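Local coordinates for protein PAN2-PAN3 deadenylation complex catalytic subunit pan2 (Neurospora crassa, PDB 4CZW) that serves as the catalytic subunit of the PAN deadenylation complex, probably shortening mRNA poly(A) tails exonucleolytically, with a pseudo-UCH domain acting as a structural scaffold, at residues D1-R6 and K374-T379; Q147-T152 and L173-R178; T328-E333 and V343-V348. All coordinates share one frame; numbering follows the deposited sequence.

Contact 1. Residues D1-R6 and K374-T379; sequences DHWSLR and KVEALT
The carboxylate of Glu376 grips Ser4 twice, docking the short 3-10 turn at the N-terminus of the construct against helix 374-377 of the ubiquitin-protease-like part of Pan2. Ser4 N donates to Glu376 OE1 at 3.0 Å, with an N-H...O angle of 163°, and reaches the syn lone pair of that oxygen. Ser4 OG gives the second bond, to Glu376 OE2 at 2.6 Å, arriving from above the carboxylate plane (52° out of it). Glu376 gets there by a bend at its second torsion (chi2 68°), which swings the acid out of the helix flank and up to the turn. OE2 also takes the hydroxyl of Tyr13, so it has two hydroxyl partners; Lys385 NZ, bonded to Ser4 OG and Thr379 O, makes only a long, weak ion pair with it, and its charge would probably favour the ionised acid. With an alanine in place of Glu376, Ser4 N and OG would probably lose their carboxylate partner, leaving the turn less firmly docked on the helix. Around this polar centre, His2 is held between apolar groups: CG1 of Val375 lies over one face in a CH-pi contact, 3.9 Å from the ring centroid, and CG of Leu5 lies over the opposite face. The ring's rotation is fixed by His2 ND1, which donates to Asp1 OD2 at 2.8 Å almost in the ring plane, while Glu376 OE1 sits near that plane 3.2 Å from His2 CD2. Beside the carboxylate the packing turns apolar, the CG2 methyl of Thr379 resting 3.6 Å from Ser4 CB.

Contact 2. Residues Q147-T152 and L173-R178; sequences QDYKGT and LDLVKR
Tyr149 and Val176 are the centre of a helix-to-helix contact in the pseudo-UCH domain, where the C-terminal part of helix 130-149 and Lys150 meet helix 172-180. No hydrogen bond crosses between the two segments; the evidence for cohesion is van der Waals distance over 269 Å² of buried surface. Val176 is shared between two partners. Its CB lies 3.7 Å from Tyr149 CD2, meeting the ring obliquely, with CG2 also on the ring side at 4.1 Å from the same CD2. Its other methyl, CG1, faces the lysine instead, 3.7 Å from Lys150 CE. The lysine chain crosses Val176 at about a right angle, and a bend at its third torsion (chi3 60°) carries NZ round to within 4.0 Å of Leu173 CG. Thus the aliphatic length of Lys150 lies along the solvent-exposed side of the contact, while the tyrosine fills its buried part. Tyr149 has CG anti to its own N (chi1 -178°), which extends the ring across to the second helix until its OH stands 3.6 Å from Leu175 CD2. Glu160 of helix 158-163 touches both Tyr149 and Leu175. Met66 of helix 61-71 and Leu82 of helix 81-94 also pack on Tyr149, whose side chain is about 5 Å from that of the zinc ligand His70 at the nearest atoms, so the pair sits among helices 61-71, 81-94 and 158-163, next to this zinc site, with strand 183-190, carrying the second site's Cys190, following helix 172-180.

Contact 3. Residues T328-E333 and V343-V348; sequences TVVNVE and VATVNV
The flat groups joining Thr328 and Val330 to Thr345 and Val343 are peptide units, joined N-H to C=O in an antiparallel hairpin of the ubiquitin-protease-like domain, two of the bonds in the carbonyl plane and two tilted from it. In the Thr328-Thr345 hydrogen-bonded pair, Thr345 N donates to Thr328 O at 3.1 Å in the carbonyl plane, whereas Thr328 N reaches Thr345 O at 3.0 Å tilted 34° from the plane of that carbonyl. The Val330-Val343 pair repeats the pattern: Val343 N meets Val330 O at 3.0 Å in plane, and Val330 N, again tilted from the carbonyl plane, donates to Val343 O at 2.9 Å in a nearly straight bond (174°). Between them lies the non-hydrogen-bonded pair Val329-Ala344, where the CA of Ala344 makes a C-H...O contact with Thr328 O at 3.5 Å. The segment axes diverge from exact antiparallel, at 143°. On one face of the sheet, Val343 CG2 packs against Val330 CB at 3.8 Å and also touches Val332 CG2, forming a small apolar patch. On the same face, the hydroxyl of Thr345 is rotated between its backbone N and carbonyl carbon; one water, 2.7 Å from Thr345 OG1 and 3.2 Å from Thr328 OG1, bridges the two threonines. Val329 and Ala344 point to the opposite face, where helix 51-58 covers them with Ser52 and, over Val329, Val56. In the sheet, strand 321-334 pairs also with strand 385-394, and strand 339-347 pairs onward with strand 361-365, leaving this hairpin in the interior of the sheet.

How the contacts relate
Contact 3 is core, all its touching residues buried; contact 2 is mostly buried with an exposed lysine at its margin, and contact 1 lies farthest from the chain centre and is only partly buried. Chemistry follows place: backbone hydrogen bonds hold the hairpin, van der Waals packing without a hydrogen bond joins the two segments of contact 2, and a carboxylate grips the N-terminal turn. Contacts 1 and 3 are neighbours, their centres about 12 Å apart, with Ala377 O packed 4.0 Å from Thr345 OG1; Lys385 of strand 385-394 serves both, bonding Ser4 and touching Val330. Contact 2 stands apart, its nearest atoms about 19 Å from those of contact 3, beside a zinc site the others lack.

Contact 1. Residues D1-R6 and K374-T379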
loop_
_atom_site.group_PDB
_atom_site.type_symbol
_atom_site.label_atom_id
_atom_site.label_comp_id
_atom_site.label_asym_id
_atom_site.label_seq_id
_atom_site.Cartn_x
_atom_site.Cartn_y
_atom_site.Cartn_z
ATOM N N ASP A 1 10.640 1.475 -32.356
ATOM C CA ASP A 1 11.350 0.434 -31.624
ATOM C C ASP A 1 10.654 0.143 -30.293
ATOM O O ASP A 1 10.361 -1.012 -29.974
ATOM C CB ASP A 1 12.805 0.842 -31.391
ATOM C CG ASP A 1 13.652 -0.297 -30.861
ATOM O OD1 ASP A 1 14.232 -1.041 -31.682
ATOM O OD2 ASP A 1 13.742 -0.447 -29.625
ATOM N N HIS A 2 10.392 1.197 -29.524
ATOM C CA HIS A 2 9.621 1.078 -28.286
ATOM C C HIS A 2 8.709 2.289 -28.077
ATOM O O HIS A 2 8.852 3.310 -28.754
ATOM C CB HIS A 2 10.554 0.890 -27.086
ATOM C CG HIS A 2 11.737 1.805 -27.082
ATOM N ND1 HIS A 2 12.897 1.524 -27.771
ATOM C CD2 HIS A 2 11.949 2.988 -26.456
ATOM C CE1 HIS A 2 13.768 2.498 -27.578
ATOM N NE2 HIS A 2 13.218 3.399 -26.784
ATOM N N TRP A 3 7.782 2.162 -27.130
ATOM C CA TRP A 3 6.693 3.118 -26.936
ATOM C C TRP A 3 7.133 4.546 -26.607
ATOM O O TRP A 3 6.512 5.505 -27.064
ATOM C CB TRP A 3 5.764 2.610 -25.829
ATOM C CG TRP A 3 5.164 1.265 -26.115
ATOM C CD1 TRP A 3 4.821 0.764 -27.337
ATOM C CD2 TRP A 3 4.850 0.244 -25.159
ATOM N NE1 TRP A 3 4.305 -0.504 -27.198
ATOM C CE2 TRP A 3 4.313 -0.847 -25.871
ATOM C CE3 TRP A 3 4.967 0.148 -23.768
ATOM C CZ2 TRP A 3 3.894 -2.020 -25.240
ATOM C CZ3 TRP A 3 4.551 -1.016 -23.143
ATOM C CH2 TRP A 3 4.022 -2.084 -23.878
ATOM N N SER A 4 8.194 4.687 -25.818
ATOM C CA SER A 4 8.626 6.003 -25.356
ATOM C C SER A 4 9.202 6.881 -26.466
ATOM O O SER A 4 9.461 8.068 -26.252
ATOM C CB SER A 4 9.656 5.854 -24.236
ATOM O OG SER A 4 9.063 5.302 -23.073
ATOM N N LEU A 5 9.403 6.300 -27.644
ATOM C CA LEU A 5 9.947 7.037 -28.778
ATOM C C LEU A 5 8.849 7.745 -29.565
ATOM O O LEU A 5 9.131 8.561 -30.440
ATOM C CB LEU A 5 10.725 6.098 -29.701
ATOM C CG LEU A 5 11.958 5.419 -29.104
ATOM C CD1 LEU A 5 12.668 4.583 -30.156
ATOM C CD2 LEU A 5 12.900 6.454 -28.510
ATOM N N ARG A 6 7.597 7.432 -29.250
ATOM C CA ARG A 6 6.461 8.039 -29.935
ATOM C C ARG A 6 6.265 9.491 -29.503
ATOM O O ARG A 6 6.503 9.838 -28.346
ATOM C CB ARG A 6 5.187 7.229 -29.676
ATOM C CG ARG A 6 5.288 5.738 -30.009
ATOM C CD ARG A 6 5.277 5.458 -31.510
ATOM N NE ARG A 6 6.565 5.736 -32.138
ATOM C CZ ARG A 6 7.580 4.879 -32.179
ATOM N NH1 ARG A 6 7.462 3.678 -31.628
ATOM N NH2 ARG A 6 8.715 5.222 -32.772
ATOM N N LYS A 374 14.449 -2.833 -20.370
ATOM C CA LYS A 374 15.182 -1.880 -19.547
ATOM C C LYS A 374 15.279 -0.534 -20.257
ATOM O O LYS A 374 15.184 0.519 -19.626
ATOM C CB LYS A 374 16.583 -2.400 -19.223
ATOM C CG LYS A 374 17.351 -1.514 -18.253
ATOM C CD LYS A 374 18.849 -1.561 -18.507
ATOM C CE LYS A 374 19.402 -2.964 -18.342
ATOM N NZ LYS A 374 20.878 -2.999 -18.534
ATOM N N VAL A 375 15.469 -0.586 -21.571
ATOM C CA VAL A 375 15.572 0.615 -22.392
ATOM C C VAL A 375 14.317 1.472 -22.280
ATOM O O VAL A 375 14.396 2.666 -21.995
ATOM C CB VAL A 375 15.815 0.262 -23.873
ATOM C CG1 VAL A 375 15.704 1.504 -24.743
ATOM C CG2 VAL A 375 17.173 -0.399 -24.044
ATOM N N GLU A 376 13.163 0.850 -22.500
ATOM C CA GLU A 376 11.876 1.532 -22.412
ATOM C C GLU A 376 11.647 2.130 -21.027
ATOM O O GLU A 376 11.129 3.239 -20.896
ATOM C CB GLU A 376 10.742 0.565 -22.764
ATOM C CG GLU A 376 9.344 1.089 -22.469
ATOM C CD GLU A 376 8.946 2.254 -23.357
ATOM O OE1 GLU A 376 9.581 2.447 -24.416
ATOM O OE2 GLU A 376 7.996 2.977 -22.995
ATOM N N ALA A 377 12.042 1.389 -19.996
ATOM C CA ALA A 377 11.887 1.845 -18.619
ATOM C C ALA A 377 12.818 3.012 -18.310
ATOM O O ALA A 377 12.536 3.827 -17.431
ATOM C CB ALA A 377 12.140 0.698 -17.654
ATOM N N LEU A 378 13.928 3.087 -19.037
ATOM C CA LEU A 378 14.912 4.142 -18.824
ATOM C C LEU A 378 14.917 5.140 -19.979
ATOM O O LEU A 378 15.865 5.906 -20.144
ATOM C CB LEU A 378 16.306 3.541 -18.637
ATOM C CG LEU A 378 16.456 2.574 -17.460
ATOM C CD1 LEU A 378 17.883 2.057 -17.360
ATOM C CD2 LEU A 378 16.028 3.239 -16.161
ATOM N N THR A 379 13.853 5.122 -20.776
ATOM C CA THR A 379 13.696 6.080 -21.865
ATOM C C THR A 379 12.637 7.114 -21.504
ATOM O O THR A 379 11.543 6.765 -21.062
ATOM C CB THR A 379 13.302 5.389 -23.184
ATOM O OG1 THR A 379 14.273 4.387 -23.511
ATOM C CG2 THR A 379 13.227 6.402 -24.318
#

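Contact 2. Residues Q147-T152 and L173-R178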
loop_
_atom_site.group_PDB
_atom_site.type_symbol
_atom_site.label_atom_id
_atom_site.label_comp_id
_atom_site.label_asym_id
_atom_site.label_seq_id
_atom_site.Cartn_x
_atom_site.Cartn_y
_atom_site.Cartn_z
ATOM N N GLN A 147 7.647 8.150 12.010
ATOM C CA GLN A 147 7.219 8.302 13.395
ATOM C C GLN A 147 6.211 7.219 13.774
ATOM O O GLN A 147 6.041 6.905 14.952
ATOM C CB GLN A 147 6.628 9.696 13.628
ATOM C CG GLN A 147 5.322 9.962 12.898
ATOM C CD GLN A 147 4.891 11.413 12.987
ATOM O OE1 GLN A 147 5.678 12.323 12.727
ATOM N NE2 GLN A 147 3.636 11.636 13.363
ATOM N N ASP A 148 5.547 6.650 12.772
ATOM C CA ASP A 148 4.649 5.521 12.995
ATOM C C ASP A 148 5.447 4.276 13.362
ATOM O O ASP A 148 5.012 3.460 14.175
ATOM C CB ASP A 148 3.794 5.246 11.756
ATOM C CG ASP A 148 2.670 6.248 11.583
ATOM O OD1 ASP A 148 2.288 6.895 12.580
ATOM O OD2 ASP A 148 2.160 6.380 10.449
ATOM N N TYR A 149 6.621 4.144 12.756
ATOM C CA TYR A 149 7.473 2.979 12.960
ATOM C C TYR A 149 8.030 2.919 14.377
ATOM O O TYR A 149 8.218 1.838 14.934
ATOM C CB TYR A 149 8.617 2.985 11.943
ATOM C CG TYR A 149 9.537 1.788 12.030
ATOM C CD1 TYR A 149 9.226 0.600 11.382
ATOM C CD2 TYR A 149 10.723 1.850 12.750
ATOM C CE1 TYR A 149 10.067 -0.496 11.455
ATOM C CE2 TYR A 149 11.570 0.761 12.829
ATOM C CZ TYR A 149 11.238 -0.409 12.179
ATOM O OH TYR A 149 12.079 -1.496 12.254
ATOM N N LYS A 150 8.289 4.086 14.959
ATOM C CA LYS A 150 8.885 4.160 16.288
ATOM C C LYS A 150 7.827 4.236 17.386
ATOM O O LYS A 150 8.155 4.222 18.572
ATOM C CB LYS A 150 9.823 5.366 16.381
ATOM C CG LYS A 150 9.142 6.701 16.130
ATOM C CD LYS A 150 10.147 7.841 16.122
ATOM C CE LYS A 150 11.198 7.642 15.041
ATOM N NZ LYS A 150 12.176 8.764 15.001
ATOM N N GLY A 151 6.562 4.315 16.986
ATOM C CA GLY A 151 5.465 4.381 17.934
ATOM C C GLY A 151 5.356 3.121 18.772
ATOM O O GLY A 151 5.147 3.182 19.983
ATOM N N THR A 152 5.501 1.975 18.115
ATOM C CA THR A 152 5.480 0.685 18.794
ATOM C C THR A 152 6.556 -0.223 18.206
ATOM O O THR A 152 6.783 -0.214 16.995
ATOM C CB THR A 152 4.095 0.008 18.688
ATOM O OG1 THR A 152 4.168 -1.328 19.202
ATOM C CG2 THR A 152 3.626 -0.037 17.242
ATOM N N LEU A 173 14.362 3.847 16.713
ATOM C CA LEU A 173 14.685 5.248 16.453
ATOM C C LEU A 173 15.926 5.385 15.575
ATOM O O LEU A 173 15.923 6.126 14.592
ATOM C CB LEU A 173 14.882 6.007 17.771
ATOM C CG LEU A 173 14.903 7.538 17.714
ATOM C CD1 LEU A 173 14.301 8.119 18.984
ATOM C CD2 LEU A 173 16.314 8.076 17.509
ATOM N N ASP A 174 16.986 4.668 15.936
ATOM C CA ASP A 174 18.228 4.708 15.173
ATOM C C ASP A 174 18.064 4.019 13.825
ATOM O O ASP A 174 18.676 4.416 12.832
ATOM C CB ASP A 174 19.364 4.050 15.958
ATOM C CG ASP A 174 19.552 4.657 17.332
ATOM O OD1 ASP A 174 19.175 5.833 17.523
ATOM O OD2 ASP A 174 20.080 3.958 18.224
ATOM N N LEU A 175 17.230 2.985 13.798
ATOM C CA LEU A 175 17.060 2.171 12.602
ATOM C C LEU A 175 16.303 2.909 11.502
ATOM O O LEU A 175 16.759 2.967 10.361
ATOM C CB LEU A 175 16.338 0.869 12.944
ATOM C CG LEU A 175 16.354 -0.157 11.813
ATOM C CD1 LEU A 175 17.790 -0.429 11.400
ATOM C CD2 LEU A 175 15.654 -1.438 12.229
ATOM N N VAL A 176 15.149 3.471 11.852
ATOM C CA VAL A 176 14.316 4.171 10.880
ATOM C C VAL A 176 15.029 5.419 10.356
ATOM O O VAL A 176 14.746 5.896 9.257
ATOM C CB VAL A 176 12.944 4.560 11.485
ATOM C CG1 VAL A 176 13.100 5.660 12.527
ATOM C CG2 VAL A 176 11.971 4.984 10.393
ATOM N N LYS A 177 15.970 5.930 11.143
ATOM C CA LYS A 177 16.750 7.095 10.750
ATOM C C LYS A 177 17.783 6.715 9.695
ATOM O O LYS A 177 18.001 7.446 8.731
ATOM C CB LYS A 177 17.431 7.715 11.971
ATOM C CG LYS A 177 18.126 9.036 11.701
ATOM C CD LYS A 177 18.644 9.652 12.991
ATOM C CE LYS A 177 19.316 10.990 12.735
ATOM N NZ LYS A 177 20.487 10.853 11.827
ATOM N N ARG A 178 18.410 5.559 9.882
ATOM C CA ARG A 178 19.411 5.066 8.943
ATOM C C ARG A 178 18.758 4.602 7.642
ATOM O O ARG A 178 19.405 4.539 6.595
ATOM C CB ARG A 178 20.214 3.926 9.579
ATOM C CG ARG A 178 21.391 3.436 8.747
ATOM C CD ARG A 178 22.234 2.433 9.519
ATOM N NE ARG A 178 23.355 1.936 8.727
ATOM C CZ ARG A 178 24.314 1.147 9.202
ATOM N NH1 ARG A 178 24.293 0.764 10.471
ATOM N NH2 ARG A 178 25.296 0.742 8.408
#

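Contact 3. Residues T328-E333 and V343-V348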
loop_
_atom_site.group_PDB
_atom_site.type_symbol
_atom_site.label_atom_id
_atom_site.label_comp_id
_atom_site.label_asym_id
_atom_site.label_seq_id
_atom_site.Cartn_x
_atom_site.Cartn_y
_atom_site.Cartn_z
ATOM N N THR A 328 10.477 4.137 -10.930
ATOM C CA THR A 328 10.289 5.558 -11.195
ATOM C C THR A 328 8.814 5.927 -11.318
ATOM O O THR A 328 8.071 5.303 -12.077
ATOM C CB THR A 328 11.013 5.986 -12.488
ATOM O OG1 THR A 328 12.411 5.687 -12.383
ATOM C CG2 THR A 328 10.836 7.476 -12.735
ATOM N N VAL A 329 8.392 6.940 -10.567
ATOM C CA VAL A 329 7.068 7.519 -10.747
ATOM C C VAL A 329 7.115 8.480 -11.929
ATOM O O VAL A 329 7.830 9.482 -11.895
ATOM C CB VAL A 329 6.580 8.259 -9.489
ATOM C CG1 VAL A 329 5.285 9.004 -9.778
ATOM C CG2 VAL A 329 6.395 7.282 -8.340
ATOM N N VAL A 330 6.356 8.169 -12.974
ATOM C CA VAL A 330 6.453 8.903 -14.232
ATOM C C VAL A 330 5.194 9.705 -14.548
ATOM O O VAL A 330 4.080 9.189 -14.466
ATOM C CB VAL A 330 6.739 7.941 -15.403
ATOM C CG1 VAL A 330 6.856 8.709 -16.707
ATOM C CG2 VAL A 330 8.005 7.142 -15.134
ATOM N N ASN A 331 5.381 10.970 -14.912
ATOM C CA ASN A 331 4.274 11.817 -15.339
ATOM C C ASN A 331 4.023 11.667 -16.834
ATOM O O ASN A 331 4.943 11.791 -17.641
ATOM C CB ASN A 331 4.550 13.282 -14.996
ATOM C CG ASN A 331 3.372 14.186 -15.308
ATOM O OD1 ASN A 331 2.476 14.361 -14.484
ATOM N ND2 ASN A 331 3.372 14.769 -16.502
ATOM N N VAL A 332 2.773 11.399 -17.198
ATOM C CA VAL A 332 2.403 11.221 -18.597
ATOM C C VAL A 332 1.401 12.281 -19.041
ATOM O O VAL A 332 0.288 12.351 -18.521
ATOM C CB VAL A 332 1.804 9.824 -18.849
ATOM C CG1 VAL A 332 1.332 9.703 -20.288
ATOM C CG2 VAL A 332 2.824 8.742 -18.521
ATOM N N GLU A 333 1.804 13.102 -20.006
ATOM C CA GLU A 333 0.950 14.175 -20.506
ATOM C C GLU A 333 0.157 13.744 -21.735
ATOM O O GLU A 333 0.632 12.954 -22.549
ATOM C CB GLU A 333 1.786 15.413 -20.841
ATOM C CG GLU A 333 2.528 16.013 -19.660
ATOM C CD GLU A 333 3.322 17.247 -20.041
ATOM O OE1 GLU A 333 3.226 17.678 -21.209
ATOM O OE2 GLU A 333 4.042 17.786 -19.174
ATOM N N VAL A 343 2.119 7.026 -13.950
ATOM C CA VAL A 343 2.335 5.591 -14.071
ATOM C C VAL A 343 3.609 5.221 -13.323
ATOM O O VAL A 343 4.331 6.099 -12.849
ATOM C CB VAL A 343 2.448 5.139 -15.540
ATOM C CG1 VAL A 343 1.193 5.522 -16.314
ATOM C CG2 VAL A 343 3.688 5.738 -16.186
ATOM N N ALA A 344 3.886 3.927 -13.215
ATOM C CA ALA A 344 5.078 3.472 -12.513
ATOM C C ALA A 344 5.845 2.436 -13.326
ATOM O O ALA A 344 5.292 1.410 -13.722
ATOM C CB ALA A 344 4.704 2.904 -11.152
ATOM N N THR A 345 7.117 2.721 -13.579
ATOM C CA THR A 345 8.002 1.769 -14.237
ATOM C C THR A 345 8.958 1.187 -13.205
ATOM O O THR A 345 9.870 1.868 -12.737
ATOM C CB THR A 345 8.796 2.420 -15.382
ATOM O OG1 THR A 345 9.530 3.543 -14.879
ATOM C CG2 THR A 345 7.854 2.890 -16.479
ATOM N N VAL A 346 8.740 -0.076 -12.848
ATOM C CA VAL A 346 9.455 -0.694 -11.738
ATOM C C VAL A 346 10.147 -1.997 -12.135
ATOM O O VAL A 346 9.585 -2.814 -12.863
ATOM C CB VAL A 346 8.493 -0.982 -10.560
ATOM C CG1 VAL A 346 9.231 -1.625 -9.398
ATOM C CG2 VAL A 346 7.800 0.296 -10.113
ATOM N N ASN A 347 11.376 -2.178 -11.658
ATOM C CA ASN A 347 12.069 -3.454 -11.784
ATOM C C ASN A 347 11.670 -4.370 -10.630
ATOM O O ASN A 347 12.187 -4.244 -9.521
ATOM C CB ASN A 347 13.585 -3.245 -11.808
ATOM C CG ASN A 347 14.344 -4.476 -12.278
ATOM O OD1 ASN A 347 13.940 -5.610 -12.021
ATOM N ND2 ASN A 347 15.452 -4.253 -12.974
ATOM N N VAL A 348 10.749 -5.292 -10.898
ATOM C CA VAL A 348 10.206 -6.158 -9.855
ATOM C C VAL A 348 11.186 -7.246 -9.423
ATOM O O VAL A 348 10.877 -8.056 -8.549
ATOM C CB VAL A 348 8.897 -6.833 -10.314
ATOM C CG1 VAL A 348 7.860 -5.783 -10.675
ATOM C CG2 VAL A 348 9.160 -7.761 -11.489
HETATM O O HOH W 1 12.190 3.395 -14.550
#